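Local coordinates for protein PelD (Pseudomonas aeruginosa, PDB 4ETX) that binds the second messenger cyclic di-GMP and acts as an effector in pellicle formation, here as its GAF and GGDEF-like portion, at residues Arg176-Ala181 and Tyr273-Gly278; Leu186-Tyr191 and Leu231-Leu236; Ser211-Asp216 and Gln243-Arg248. All blocks are in the same frame, centred on the assembly; numbering follows the deposited sequence.

Contact 1 of 3, residues Arg176-Ala181 and Tyr273-Gly278; sequences RSLLDA and YELDAG
Leu275 lays its CD2 methyl against helix 176-181, where it meets CB of Ser177 at 3.5 Å and CD1 of Leu178 at 3.8 Å. The two leucine side chains cross at about a right angle, so they meet through single methyl branches and do not run alongside each other. Leu275 CG stands beside its own backbone N (chi1 -83°), and from there CD2 reaches the helix while CD1 turns back toward the ring edge of Tyr273. One turn further along the helix, Ala181 points at the strand end. Its methyl lies 3.3 Å from the carbonyl O of Asp276 and 4.3 Å from CB of Leu275. Ala277, which is poorly ordered, brings its CB to the carbonyl O of Ala181. The contact is made by van der Waals packing, methyls against methyls and carbonyl oxygens, with the axes of segments 176-181 and 273-275 9.8 Å apart and inclined at 61°. Leu178 also touches Leu284 of helix 283-291, and Ser177 and Leu275 both rest on Ala188 of the neighbouring strand. Helix 165-184 packs here on the outer strand 268-275 of the four-stranded antiparallel sheet, in the alpha/beta layering of the GGDEF-like domain.

Contact 2 of 3, residues Leu186-Tyr191 and Leu231-Leu236; sequences LPACLY and LVLLPL
Cys189 and Leu234 form a hydrogen-bonded pair of an antiparallel beta ladder, part of the four-stranded sheet of the GGDEF-like domain. The bond from Leu234 N to Cys189 O is 2.8 Å long. The return bond, Cys189 N to Leu234 O, is longer at 3.2 Å, its donor tilted 29° from the carbonyl plane; that carbonyl also accepts from the hydroxyl OG1 of Thr237, a cyclic di-GMP-binding residue. Tyr191 and Val232 form the second such pair: Tyr191 N gives a 2.8 Å bond to Val232 O, and Val232 N one of 2.7 Å to Tyr191 O.

The intervening Leu190 and Leu233 are a non-hydrogen-bonded pair, and their backbone groups turn outward. On one side Leu190 O accepts from Tyr273 N, and Ala188 O probably from Leu275 N, both of strand 268-275. On the other, Leu231 and Leu233 make backbone bonds with Leu219 and Val217 of strand 217-222, which sets this ladder at the middle of the sheet. The Tyr191 hydroxyl is bonded to the carbonyl of Ser242, and Leu236 O to NH1 of Arg7, itself a cyclic di-GMP-binding residue.

Side chains divide between the two faces. Leu190 CD2 lies over Leu233 CB and Leu231 CG on the face covered by helix 165-184, where Phe170 touches Leu231. On the other face, Tyr191 and Leu234 lie under helix 239-256, with Tyr245 against both. Outside the ladder, Leu186 CD1 lies 3.6 Å from Leu236 CD2, the two side chains side by side and pointing the same way. The tyrosine ring is met at its edge, in plane, by Leu234: with CG beside the backbone N (chi1 -46°), the leucine brings CD1 to 3.9 Å from Tyr191 CE2.

Contact 3 of 3, residues Ser211-Asp216 and Gln243-Arg248; sequences SQRGLD and QGYLQR
Arg213 reaches from the 211-216 loop to helix 243-248 and places its guanidinium against Tyr245 and Arg248. NH1 comes to 3.6 Å from Tyr245 CE1, which lies at the edge of the guanidinium, and the two planes are 60° apart, so this is an oblique approach and not a flat stack. Arg248 lies over one face of the same group, with its NE 3.2 Å from Arg213 NH2. Both are N-H donors, so this is a close approach of like charges and no hydrogen bond. The two guanidiniums stand 78° apart, nearly perpendicular: the edge of Arg248 receives Arg213, while the face of Arg213 receives Arg248. Arg213 CG sits between its backbone N and carbonyl carbon (chi1 53°), and further bends at chi2 and chi3 swing the head toward the helix.

Asp216 approaches the tyrosine too. Its OD2 is 4.0 Å from Tyr245 CE1, with the side chains sliding past each other in opposite directions and the carboxylate almost perpendicular to the ring. The far end of the ring is tied by water: a molecule in the ring plane sits 2.7 Å from Tyr245 OH and donates to Ser211 OG at 2.9 Å. Ser211 OG is also bonded to the carbonyl of Leu208, one turn back in helix 201-210.

Arg213, Asp216 and Arg248 all bind cyclic di-GMP in a structure of this protein, although no ligand is bound here. Arg213 to Asp216 spell an RxxD motif, as in the inhibitory sites of GGDEF domains. The gathered arginines suit the phosphates and guanines of the dinucleotide, while the aspartate probably pairs with guanine N-H groups, as it does in those sites.

From the N terminus, the chain passes the GAF-like portion and enters helix 165-184, whose C-terminal part begins contact 1. The turn into strand 188-195 begins contact 2, and the loop after helix 201-210 begins contact 3. Strand 228-234 then returns to pair with strand 188-195, closing contact 2; helix 239-256 follows and closes contact 3, so these two cross along the chain. Strand 268-275 comes after that and closes contact 1 around both. Contact 1 holds a helix to an edge strand, contact 2 joins the two central strands, and contact 3 sets the ligand-binding loop against a helix on the other face. Leu234 against Asp216 bridges contacts 2 and 3.

Contact 1 of 3, residues Arg176-Ala181 and Tyr273-Gly278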
ATOM      1  N   ARG A 176       1.904   3.608  -5.053  1.00 28.48           N
ATOM      2  CA  ARG A 176       0.797   2.827  -4.492  1.00 27.77           C
ATOM      3  C   ARG A 176      -0.338   3.696  -3.929  1.00 27.32           C
ATOM      4  O   ARG A 176      -1.492   3.375  -4.144  1.00 28.31           O
ATOM      5  CB  ARG A 176       1.297   1.836  -3.437  1.00 26.10           C
ATOM      6  CG  ARG A 176       0.208   0.966  -2.765  1.00 25.03           C
ATOM      7  CD  ARG A 176      -0.597   0.092  -3.777  1.00 29.37           C
ATOM      8  NE  ARG A 176       0.283  -0.823  -4.504  1.00 30.21           N
ATOM      9  CZ  ARG A 176      -0.082  -1.592  -5.532  1.00 31.97           C
ATOM     10  NH1 ARG A 176      -1.336  -1.597  -5.981  1.00 30.37           N
ATOM     11  NH2 ARG A 176       0.827  -2.372  -6.107  1.00 32.60           N
ATOM     12  N   SER A 177      -0.005   4.765  -3.190  1.00 26.53           N
ATOM     13  CA  SER A 177      -1.010   5.714  -2.719  1.00 26.82           C
ATOM     14  C   SER A 177      -1.764   6.373  -3.886  1.00 27.98           C
ATOM     15  O   SER A 177      -2.971   6.580  -3.805  1.00 28.72           O
ATOM     16  CB  SER A 177      -0.386   6.757  -1.778  1.00 26.13           C
ATOM     17  OG  SER A 177      -0.219   6.189  -0.484  1.00 25.92           O
ATOM     18  N   LEU A 178      -1.051   6.669  -4.977  1.00 28.79           N
ATOM     19  CA  LEU A 178      -1.670   7.200  -6.179  1.00 29.94           C
ATOM     20  C   LEU A 178      -2.681   6.228  -6.790  1.00 30.00           C
ATOM     21  O   LEU A 178      -3.767   6.626  -7.212  1.00 29.15           O
ATOM     22  CB  LEU A 178      -0.597   7.592  -7.218  1.00 31.53           C
ATOM     23  CG  LEU A 178       0.004   9.012  -7.301  1.00 33.85           C
ATOM     24  CD1 LEU A 178      -0.132   9.828  -6.065  1.00 32.16           C
ATOM     25  CD2 LEU A 178       1.452   9.058  -7.868  1.00 34.25           C
ATOM     26  N   LEU A 179      -2.306   4.954  -6.844  1.00 29.72           N
ATOM     27  CA  LEU A 179      -3.212   3.900  -7.311  1.00 31.29           C
ATOM     28  C   LEU A 179      -4.399   3.696  -6.364  1.00 30.83           C
ATOM     29  O   LEU A 179      -5.529   3.526  -6.816  1.00 32.86           O
ATOM     30  CB  LEU A 179      -2.450   2.587  -7.499  1.00 31.02           C
ATOM     31  CG  LEU A 179      -1.401   2.596  -8.627  1.00 31.80           C
ATOM     32  CD1 LEU A 179      -0.391   1.432  -8.452  1.00 30.70           C
ATOM     33  CD2 LEU A 179      -2.044   2.541 -10.004  1.00 35.17           C
ATOM     34  N   ASP A 180      -4.140   3.710  -5.062  1.00 29.73           N
ATOM     35  CA  ASP A 180      -5.212   3.585  -4.064  1.00 29.63           C
ATOM     36  C   ASP A 180      -6.249   4.686  -4.248  1.00 30.68           C
ATOM     37  O   ASP A 180      -7.451   4.423  -4.184  1.00 30.60           O
ATOM     38  CB  ASP A 180      -4.665   3.705  -2.655  1.00 28.05           C
ATOM     39  CG  ASP A 180      -3.848   2.492  -2.209  1.00 29.17           C
ATOM     40  OD1 ASP A 180      -3.855   1.419  -2.876  1.00 29.12           O
ATOM     41  OD2 ASP A 180      -3.207   2.642  -1.145  1.00 28.23           O
ATOM     42  N   ALA A 181      -5.770   5.917  -4.453  1.00 31.46           N
ATOM     43  CA  ALA A 181      -6.636   7.069  -4.730  1.00 33.26           C
ATOM     44  C   ALA A 181      -7.362   6.974  -6.092  1.00 35.80           C
ATOM     45  O   ALA A 181      -8.589   7.093  -6.155  1.00 36.11           O
ATOM     46  CB  ALA A 181      -5.820   8.373  -4.652  1.00 33.57           C
ATOM     47  N   TYR A 273      -0.961  18.308   0.919  1.00 29.00           N
ATOM     48  CA  TYR A 273      -1.652  17.860  -0.270  1.00 30.72           C
ATOM     49  C   TYR A 273      -2.355  16.522  -0.045  1.00 30.55           C
ATOM     50  O   TYR A 273      -1.711  15.494   0.118  1.00 27.23           O
ATOM     51  CB  TYR A 273      -0.698  17.782  -1.466  1.00 32.04           C
ATOM     52  CG  TYR A 273      -1.401  17.416  -2.761  1.00 35.73           C
ATOM     53  CD1 TYR A 273      -1.814  18.397  -3.654  1.00 40.78           C
ATOM     54  CD2 TYR A 273      -1.664  16.084  -3.075  1.00 36.95           C
ATOM     55  CE1 TYR A 273      -2.466  18.054  -4.837  1.00 44.38           C
ATOM     56  CE2 TYR A 273      -2.319  15.729  -4.245  1.00 39.68           C
ATOM     57  CZ  TYR A 273      -2.711  16.711  -5.119  1.00 42.88           C
ATOM     58  OH  TYR A 273      -3.349  16.342  -6.283  1.00 46.93           O
ATOM     59  N   GLU A 274      -3.681  16.578  -0.037  1.00 32.27           N
ATOM     60  CA  GLU A 274      -4.536  15.398   0.043  1.00 35.21           C
ATOM     61  C   GLU A 274      -4.696  14.746  -1.328  1.00 37.27           C
ATOM     62  O   GLU A 274      -5.119  15.404  -2.295  1.00 38.36           O
ATOM     63  CB  GLU A 274      -5.906  15.813   0.585  1.00 36.18           C
ATOM     64  CG  GLU A 274      -5.864  16.157   2.079  1.00 38.56           C
ATOM     65  CD  GLU A 274      -7.246  16.195   2.731  1.00 41.53           C
ATOM     66  OE1 GLU A 274      -8.212  15.641   2.158  1.00 45.01           O
ATOM     67  OE2 GLU A 274      -7.358  16.773   3.827  1.00 40.69           O
ATOM     68  N   LEU A 275      -4.326  13.468  -1.412  1.00 38.97           N
ATOM     69  CA  LEU A 275      -4.451  12.674  -2.648  1.00 42.64           C
ATOM     70  C   LEU A 275      -5.908  12.324  -2.827  1.00 45.29           C
ATOM     71  O   LEU A 275      -6.583  12.000  -1.859  1.00 45.44           O
ATOM     72  CB  LEU A 275      -3.641  11.372  -2.561  1.00 41.66           C
ATOM     73  CG  LEU A 275      -2.140  11.337  -2.858  1.00 42.31           C
ATOM     74  CD1 LEU A 275      -1.333  12.364  -2.057  1.00 42.93           C
ATOM     75  CD2 LEU A 275      -1.602   9.940  -2.600  1.00 41.14           C
ATOM     76  N   ASP A 276      -6.378  12.359  -4.065  1.00 49.56           N
ATOM     77  CA  ASP A 276      -7.806  12.231  -4.346  1.00 53.17           C
ATOM     78  C   ASP A 276      -8.059  11.447  -5.632  1.00 55.50           C
ATOM     79  O   ASP A 276      -7.120  10.971  -6.279  1.00 56.10           O
ATOM     80  CB  ASP A 276      -8.426  13.637  -4.446  1.00 54.52           C
ATOM     81  CG  ASP A 276      -9.793  13.735  -3.796  1.00 55.67           C
ATOM     82  OD1 ASP A 276     -10.603  14.572  -4.262  1.00 59.15           O
ATOM     83  OD2 ASP A 276     -10.057  12.989  -2.828  1.00 53.67           O
ATOM     84  N   ALA A 277      -9.336  11.299  -5.978  1.00 58.24           N
ATOM     85  CA  ALA A 277      -9.754  10.745  -7.259  1.00 60.85           C
ATOM     86  C   ALA A 277     -10.213  11.893  -8.163  1.00 64.08           C
ATOM     87  O   ALA A 277      -9.811  11.981  -9.331  1.00 65.55           O
ATOM     88  CB  ALA A 277     -10.873   9.747  -7.053  1.00 60.92           C
ATOM     89  N   GLY A 278     -11.035  12.780  -7.599  1.00 65.55           N
ATOM     90  CA  GLY A 278     -11.545  13.962  -8.303  1.00 69.10           C
ATOM     91  C   GLY A 278     -10.501  15.049  -8.502  1.00 70.10           C
ATOM     92  O   GLY A 278     -10.749  16.038  -9.200  1.00 72.47           O
TER

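Contact 2 of 3, residues Leu186-Tyr191 and Leu231-Leu236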
ATOM      1  N   LEU A 186      -9.215   5.749  -2.060  1.00 34.73           N
ATOM      2  CA  LEU A 186      -8.682   5.719  -0.688  1.00 33.58           C
ATOM      3  C   LEU A 186      -7.785   6.922  -0.424  1.00 32.37           C
ATOM      4  O   LEU A 186      -7.023   7.340  -1.302  1.00 33.25           O
ATOM      5  CB  LEU A 186      -7.920   4.435  -0.367  1.00 32.91           C
ATOM      6  CG  LEU A 186      -8.549   3.049  -0.525  1.00 35.01           C
ATOM      7  CD1 LEU A 186      -7.551   2.047  -0.026  1.00 36.91           C
ATOM      8  CD2 LEU A 186      -9.879   2.856   0.190  1.00 37.52           C
ATOM      9  N   PRO A 187      -7.883   7.504   0.777  1.00 30.64           N
ATOM     10  CA  PRO A 187      -7.164   8.762   0.930  1.00 29.40           C
ATOM     11  C   PRO A 187      -5.707   8.535   1.340  1.00 27.59           C
ATOM     12  O   PRO A 187      -5.379   7.491   1.893  1.00 25.97           O
ATOM     13  CB  PRO A 187      -7.930   9.480   2.042  1.00 29.40           C
ATOM     14  CG  PRO A 187      -8.591   8.403   2.831  1.00 29.98           C
ATOM     15  CD  PRO A 187      -8.826   7.246   1.885  1.00 31.61           C
ATOM     16  N   ALA A 188      -4.852   9.511   1.033  1.00 26.64           N
ATOM     17  CA  ALA A 188      -3.509   9.577   1.631  1.00 25.79           C
ATOM     18  C   ALA A 188      -3.195  11.064   1.722  1.00 25.58           C
ATOM     19  O   ALA A 188      -3.905  11.881   1.108  1.00 26.48           O
ATOM     20  CB  ALA A 188      -2.488   8.857   0.758  1.00 24.76           C
ATOM     21  N   CYS A 189      -2.145  11.408   2.469  1.00 25.16           N
ATOM     22  CA  CYS A 189      -1.745  12.800   2.636  1.00 25.66           C
ATOM     23  C   CYS A 189      -0.237  13.011   2.548  1.00 25.52           C
ATOM     24  O   CYS A 189       0.541  12.249   3.138  1.00 24.86           O
ATOM     25  CB  CYS A 189      -2.243  13.339   3.971  1.00 25.70           C
ATOM     26  SG  CYS A 189      -2.173  15.160   4.047  1.00 30.24           S
ATOM     27  N   LEU A 190       0.163  14.045   1.803  1.00 26.07           N
ATOM     28  CA  LEU A 190       1.556  14.463   1.729  1.00 26.92           C
ATOM     29  C   LEU A 190       1.707  15.780   2.468  1.00 26.76           C
ATOM     30  O   LEU A 190       0.982  16.748   2.171  1.00 27.92           O
ATOM     31  CB  LEU A 190       1.973  14.703   0.274  1.00 28.71           C
ATOM     32  CG  LEU A 190       2.740  13.653  -0.527  1.00 31.39           C
ATOM     33  CD1 LEU A 190       2.790  14.071  -1.983  1.00 34.17           C
ATOM     34  CD2 LEU A 190       4.170  13.434   0.016  1.00 30.54           C
ATOM     35  N   TYR A 191       2.640  15.820   3.406  1.00 24.44           N
ATOM     36  CA  TYR A 191       3.046  17.060   4.057  1.00 24.20           C
ATOM     37  C   TYR A 191       4.456  17.384   3.601  1.00 24.45           C
ATOM     38  O   TYR A 191       5.342  16.510   3.648  1.00 24.43           O
ATOM     39  CB  TYR A 191       3.072  16.887   5.597  1.00 22.48           C
ATOM     40  CG  TYR A 191       1.746  17.026   6.324  1.00 22.29           C
ATOM     41  CD1 TYR A 191       1.165  18.288   6.533  1.00 23.03           C
ATOM     42  CD2 TYR A 191       1.069  15.893   6.826  1.00 21.73           C
ATOM     43  CE1 TYR A 191      -0.055  18.423   7.225  1.00 23.35           C
ATOM     44  CE2 TYR A 191      -0.142  16.017   7.493  1.00 21.73           C
ATOM     45  CZ  TYR A 191      -0.709  17.284   7.681  1.00 24.54           C
ATOM     46  OH  TYR A 191      -1.914  17.417   8.337  1.00 24.03           O
ATOM     47  N   LEU A 231       9.725  15.942   3.140  1.00 28.29           N
ATOM     48  CA  LEU A 231       8.445  15.468   2.598  1.00 28.18           C
ATOM     49  C   LEU A 231       8.027  14.215   3.361  1.00 27.32           C
ATOM     50  O   LEU A 231       8.845  13.311   3.575  1.00 26.28           O
ATOM     51  CB  LEU A 231       8.645  15.115   1.128  1.00 30.71           C
ATOM     52  CG  LEU A 231       7.594  15.285   0.042  1.00 32.78           C
ATOM     53  CD1 LEU A 231       7.126  16.738  -0.030  1.00 36.22           C
ATOM     54  CD2 LEU A 231       8.259  14.884  -1.283  1.00 33.78           C
ATOM     55  N   VAL A 232       6.772  14.183   3.803  1.00 24.89           N
ATOM     56  CA  VAL A 232       6.255  13.071   4.551  1.00 24.21           C
ATOM     57  C   VAL A 232       4.976  12.588   3.853  1.00 25.07           C
ATOM     58  O   VAL A 232       4.020  13.378   3.655  1.00 24.53           O
ATOM     59  CB  VAL A 232       5.927  13.445   6.021  1.00 23.90           C
ATOM     60  CG1 VAL A 232       5.548  12.175   6.806  1.00 22.79           C
ATOM     61  CG2 VAL A 232       7.131  14.138   6.721  1.00 26.28           C
ATOM     62  N   LEU A 233       4.963  11.313   3.476  1.00 24.79           N
ATOM     63  CA  LEU A 233       3.729  10.684   2.981  1.00 24.41           C
ATOM     64  C   LEU A 233       3.060   9.818   4.058  1.00 23.82           C
ATOM     65  O   LEU A 233       3.719   9.000   4.702  1.00 24.21           O
ATOM     66  CB  LEU A 233       3.999   9.875   1.699  1.00 25.40           C
ATOM     67  CG  LEU A 233       2.856   9.003   1.165  1.00 24.74           C
ATOM     68  CD1 LEU A 233       1.790   9.878   0.454  1.00 22.52           C
ATOM     69  CD2 LEU A 233       3.393   7.887   0.210  1.00 24.26           C
ATOM     70  N   LEU A 234       1.751  10.007   4.224  1.00 22.32           N
ATOM     71  CA  LEU A 234       0.922   9.214   5.131  1.00 22.76           C
ATOM     72  C   LEU A 234       0.016   8.323   4.270  1.00 23.40           C
ATOM     73  O   LEU A 234      -1.067   8.739   3.850  1.00 24.58           O
ATOM     74  CB  LEU A 234       0.103  10.129   6.052  1.00 22.43           C
ATOM     75  CG  LEU A 234       0.863  11.312   6.714  1.00 22.47           C
ATOM     76  CD1 LEU A 234      -0.088  12.161   7.569  1.00 25.87           C
ATOM     77  CD2 LEU A 234       1.993  10.815   7.543  1.00 25.63           C
ATOM     78  N   PRO A 235       0.476   7.112   3.949  1.00 24.18           N
ATOM     79  CA  PRO A 235      -0.422   6.223   3.161  1.00 24.62           C
ATOM     80  C   PRO A 235      -1.673   5.824   3.929  1.00 22.92           C
ATOM     81  O   PRO A 235      -1.640   5.743   5.162  1.00 22.01           O
ATOM     82  CB  PRO A 235       0.432   4.963   2.913  1.00 25.23           C
ATOM     83  CG  PRO A 235       1.864   5.333   3.357  1.00 27.28           C
ATOM     84  CD  PRO A 235       1.708   6.430   4.383  1.00 24.63           C
ATOM     85  N   LEU A 236      -2.759   5.550   3.195  1.00 24.17           N
ATOM     86  CA  LEU A 236      -3.971   4.949   3.770  1.00 25.25           C
ATOM     87  C   LEU A 236      -4.445   5.733   4.980  1.00 24.81           C
ATOM     88  O   LEU A 236      -4.760   5.167   6.024  1.00 25.44           O
ATOM     89  CB  LEU A 236      -3.735   3.480   4.154  1.00 24.50           C
ATOM     90  CG  LEU A 236      -3.409   2.548   2.986  1.00 27.10           C
ATOM     91  CD1 LEU A 236      -3.009   1.146   3.462  1.00 27.33           C
ATOM     92  CD2 LEU A 236      -4.614   2.497   1.996  1.00 27.05           C
TER

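Contact 3 of 3, residues Ser211-Asp216 and Gln243-Arg248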
ATOM      1  N   SER A 211      10.305  11.528  14.475  1.00 33.63           N
ATOM      2  CA  SER A 211       8.848  11.307  14.630  1.00 33.49           C
ATOM      3  C   SER A 211       8.249  10.192  13.758  1.00 32.31           C
ATOM      4  O   SER A 211       7.110   9.788  13.970  1.00 32.19           O
ATOM      5  CB  SER A 211       8.064  12.581  14.312  1.00 32.23           C
ATOM      6  OG  SER A 211       8.074  12.846  12.906  1.00 32.89           O
ATOM      7  N   GLN A 212       8.991   9.748  12.753  1.00 31.69           N
ATOM      8  CA  GLN A 212       8.520   8.735  11.822  1.00 31.61           C
ATOM      9  C   GLN A 212       8.014   7.495  12.582  1.00 32.02           C
ATOM     10  O   GLN A 212       8.697   6.979  13.459  1.00 31.65           O
ATOM     11  CB  GLN A 212       9.653   8.375  10.870  1.00 33.10           C
ATOM     12  CG  GLN A 212       9.312   7.410   9.763  1.00 36.52           C
ATOM     13  CD  GLN A 212       9.861   6.002  10.022  1.00 42.81           C
ATOM     14  OE1 GLN A 212      10.470   5.393   9.135  1.00 48.44           O
ATOM     15  NE2 GLN A 212       9.647   5.482  11.223  1.00 42.22           N
ATOM     16  N   ARG A 213       6.817   7.042  12.223  1.00 31.23           N
ATOM     17  CA  ARG A 213       6.160   5.900  12.873  1.00 33.01           C
ATOM     18  C   ARG A 213       5.292   5.142  11.845  1.00 31.68           C
ATOM     19  O   ARG A 213       4.881   5.725  10.860  1.00 30.66           O
ATOM     20  CB  ARG A 213       5.354   6.364  14.111  1.00 33.32           C
ATOM     21  CG  ARG A 213       4.356   7.491  13.826  1.00 37.59           C
ATOM     22  CD  ARG A 213       4.379   8.593  14.921  1.00 44.30           C
ATOM     23  NE  ARG A 213       4.158   9.971  14.399  1.00 45.16           N
ATOM     24  CZ  ARG A 213       3.657  10.971  15.134  1.00 45.91           C
ATOM     25  NH1 ARG A 213       3.488  12.180  14.612  1.00 44.55           N
ATOM     26  NH2 ARG A 213       3.301  10.760  16.405  1.00 45.23           N
ATOM     27  N   GLY A 214       5.060   3.845  12.063  1.00 32.62           N
ATOM     28  CA  GLY A 214       4.275   2.974  11.139  1.00 33.14           C
ATOM     29  C   GLY A 214       3.845   3.381   9.723  1.00 32.90           C
ATOM     30  O   GLY A 214       2.801   3.980   9.527  1.00 35.43           O
ATOM     31  N   LEU A 215       4.597   3.026   8.703  1.00 33.04           N
ATOM     32  CA  LEU A 215       4.129   3.265   7.292  1.00 30.30           C
ATOM     33  C   LEU A 215       4.339   4.695   6.765  1.00 29.49           C
ATOM     34  O   LEU A 215       4.425   4.923   5.555  1.00 27.36           O
ATOM     35  CB  LEU A 215       2.663   2.843   7.077  1.00 31.16           C
ATOM     36  CG  LEU A 215       2.332   1.566   6.278  1.00 30.03           C
ATOM     37  CD1 LEU A 215       3.243   0.422   6.579  1.00 27.06           C
ATOM     38  CD2 LEU A 215       0.839   1.151   6.349  1.00 31.77           C
ATOM     39  N   ASP A 216       4.426   5.670   7.666  1.00 28.16           N
ATOM     40  CA  ASP A 216       4.832   7.006   7.192  1.00 27.66           C
ATOM     41  C   ASP A 216       6.215   6.880   6.580  1.00 27.17           C
ATOM     42  O   ASP A 216       7.048   6.151   7.111  1.00 27.55           O
ATOM     43  CB  ASP A 216       4.784   8.008   8.332  1.00 27.70           C
ATOM     44  CG  ASP A 216       3.383   8.120   8.931  1.00 30.25           C
ATOM     45  OD1 ASP A 216       2.378   7.719   8.265  1.00 35.24           O
ATOM     46  OD2 ASP A 216       3.268   8.616  10.057  1.00 33.90           O
ATOM     47  N   GLN A 243      -4.858  15.053   9.950  1.00 28.99           N
ATOM     48  CA  GLN A 243      -4.955  16.225  10.843  1.00 29.94           C
ATOM     49  C   GLN A 243      -4.424  15.891  12.258  1.00 29.61           C
ATOM     50  O   GLN A 243      -3.667  16.683  12.847  1.00 29.02           O
ATOM     51  CB  GLN A 243      -6.372  16.820  10.904  1.00 30.78           C
ATOM     52  CG  GLN A 243      -6.897  17.437   9.552  1.00 32.05           C
ATOM     53  CD  GLN A 243      -5.880  18.347   8.862  1.00 30.56           C
ATOM     54  OE1 GLN A 243      -5.346  18.014   7.801  1.00 30.26           O
ATOM     55  NE2 GLN A 243      -5.625  19.505   9.457  1.00 29.04           N
ATOM     56  N   GLY A 244      -4.785  14.704  12.757  1.00 29.08           N
ATOM     57  CA  GLY A 244      -4.252  14.149  14.020  1.00 28.13           C
ATOM     58  C   GLY A 244      -2.735  13.976  14.032  1.00 27.21           C
ATOM     59  O   GLY A 244      -2.060  14.230  15.059  1.00 26.98           O
ATOM     60  N   TYR A 245      -2.187  13.596  12.877  1.00 24.57           N
ATOM     61  CA  TYR A 245      -0.745  13.492  12.704  1.00 23.44           C
ATOM     62  C   TYR A 245      -0.043  14.833  13.082  1.00 23.13           C
ATOM     63  O   TYR A 245       0.919  14.842  13.841  1.00 22.90           O
ATOM     64  CB  TYR A 245      -0.394  13.064  11.266  1.00 21.72           C
ATOM     65  CG  TYR A 245       1.067  13.250  10.922  1.00 21.51           C
ATOM     66  CD1 TYR A 245       2.013  12.300  11.306  1.00 24.40           C
ATOM     67  CD2 TYR A 245       1.507  14.375  10.232  1.00 24.77           C
ATOM     68  CE1 TYR A 245       3.352  12.467  11.012  1.00 26.32           C
ATOM     69  CE2 TYR A 245       2.851  14.553   9.916  1.00 25.28           C
ATOM     70  CZ  TYR A 245       3.767  13.589  10.314  1.00 27.46           C
ATOM     71  OH  TYR A 245       5.104  13.741  10.043  1.00 28.53           O
ATOM     72  N   LEU A 246      -0.520  15.942  12.536  1.00 23.32           N
ATOM     73  CA  LEU A 246       0.079  17.256  12.809  1.00 24.28           C
ATOM     74  C   LEU A 246      -0.138  17.728  14.256  1.00 25.35           C
ATOM     75  O   LEU A 246       0.731  18.400  14.849  1.00 25.34           O
ATOM     76  CB  LEU A 246      -0.426  18.285  11.797  1.00 24.92           C
ATOM     77  CG  LEU A 246       0.278  19.653  11.824  1.00 27.37           C
ATOM     78  CD1 LEU A 246       1.789  19.528  11.651  1.00 26.85           C
ATOM     79  CD2 LEU A 246      -0.293  20.513  10.721  1.00 28.23           C
ATOM     80  N   GLN A 247      -1.273  17.353  14.826  1.00 26.96           N
ATOM     81  CA  GLN A 247      -1.560  17.631  16.242  1.00 28.87           C
ATOM     82  C   GLN A 247      -0.521  16.933  17.136  1.00 29.00           C
ATOM     83  O   GLN A 247       0.064  17.573  17.999  1.00 29.92           O
ATOM     84  CB  GLN A 247      -3.006  17.278  16.631  1.00 30.63           C
ATOM     85  CG  GLN A 247      -3.403  17.763  18.067  1.00 34.64           C
ATOM     86  CD  GLN A 247      -4.913  17.681  18.384  1.00 43.34           C
ATOM     87  OE1 GLN A 247      -5.552  16.622  18.256  1.00 45.96           O
ATOM     88  NE2 GLN A 247      -5.479  18.806  18.837  1.00 44.71           N
ATOM     89  N   ARG A 248      -0.289  15.637  16.922  1.00 28.30           N
ATOM     90  CA  ARG A 248       0.804  14.923  17.605  1.00 28.07           C
ATOM     91  C   ARG A 248       2.167  15.597  17.389  1.00 27.60           C
ATOM     92  O   ARG A 248       2.951  15.746  18.323  1.00 28.11           O
ATOM     93  CB  ARG A 248       0.855  13.454  17.166  1.00 27.19           C
ATOM     94  CG  ARG A 248      -0.337  12.602  17.717  1.00 30.25           C
ATOM     95  CD  ARG A 248      -0.087  11.087  17.572  1.00 31.76           C
ATOM     96  NE  ARG A 248       0.107  10.691  16.179  1.00 34.74           N
ATOM     97  CZ  ARG A 248      -0.870  10.499  15.295  1.00 33.96           C
ATOM     98  NH1 ARG A 248      -2.147  10.646  15.640  1.00 32.39           N
ATOM     99  NH2 ARG A 248      -0.558  10.147  14.059  1.00 35.30           N
TER
HETATM  100  O   HOH W   1       6.712  11.678  10.649  1.00 15.89           O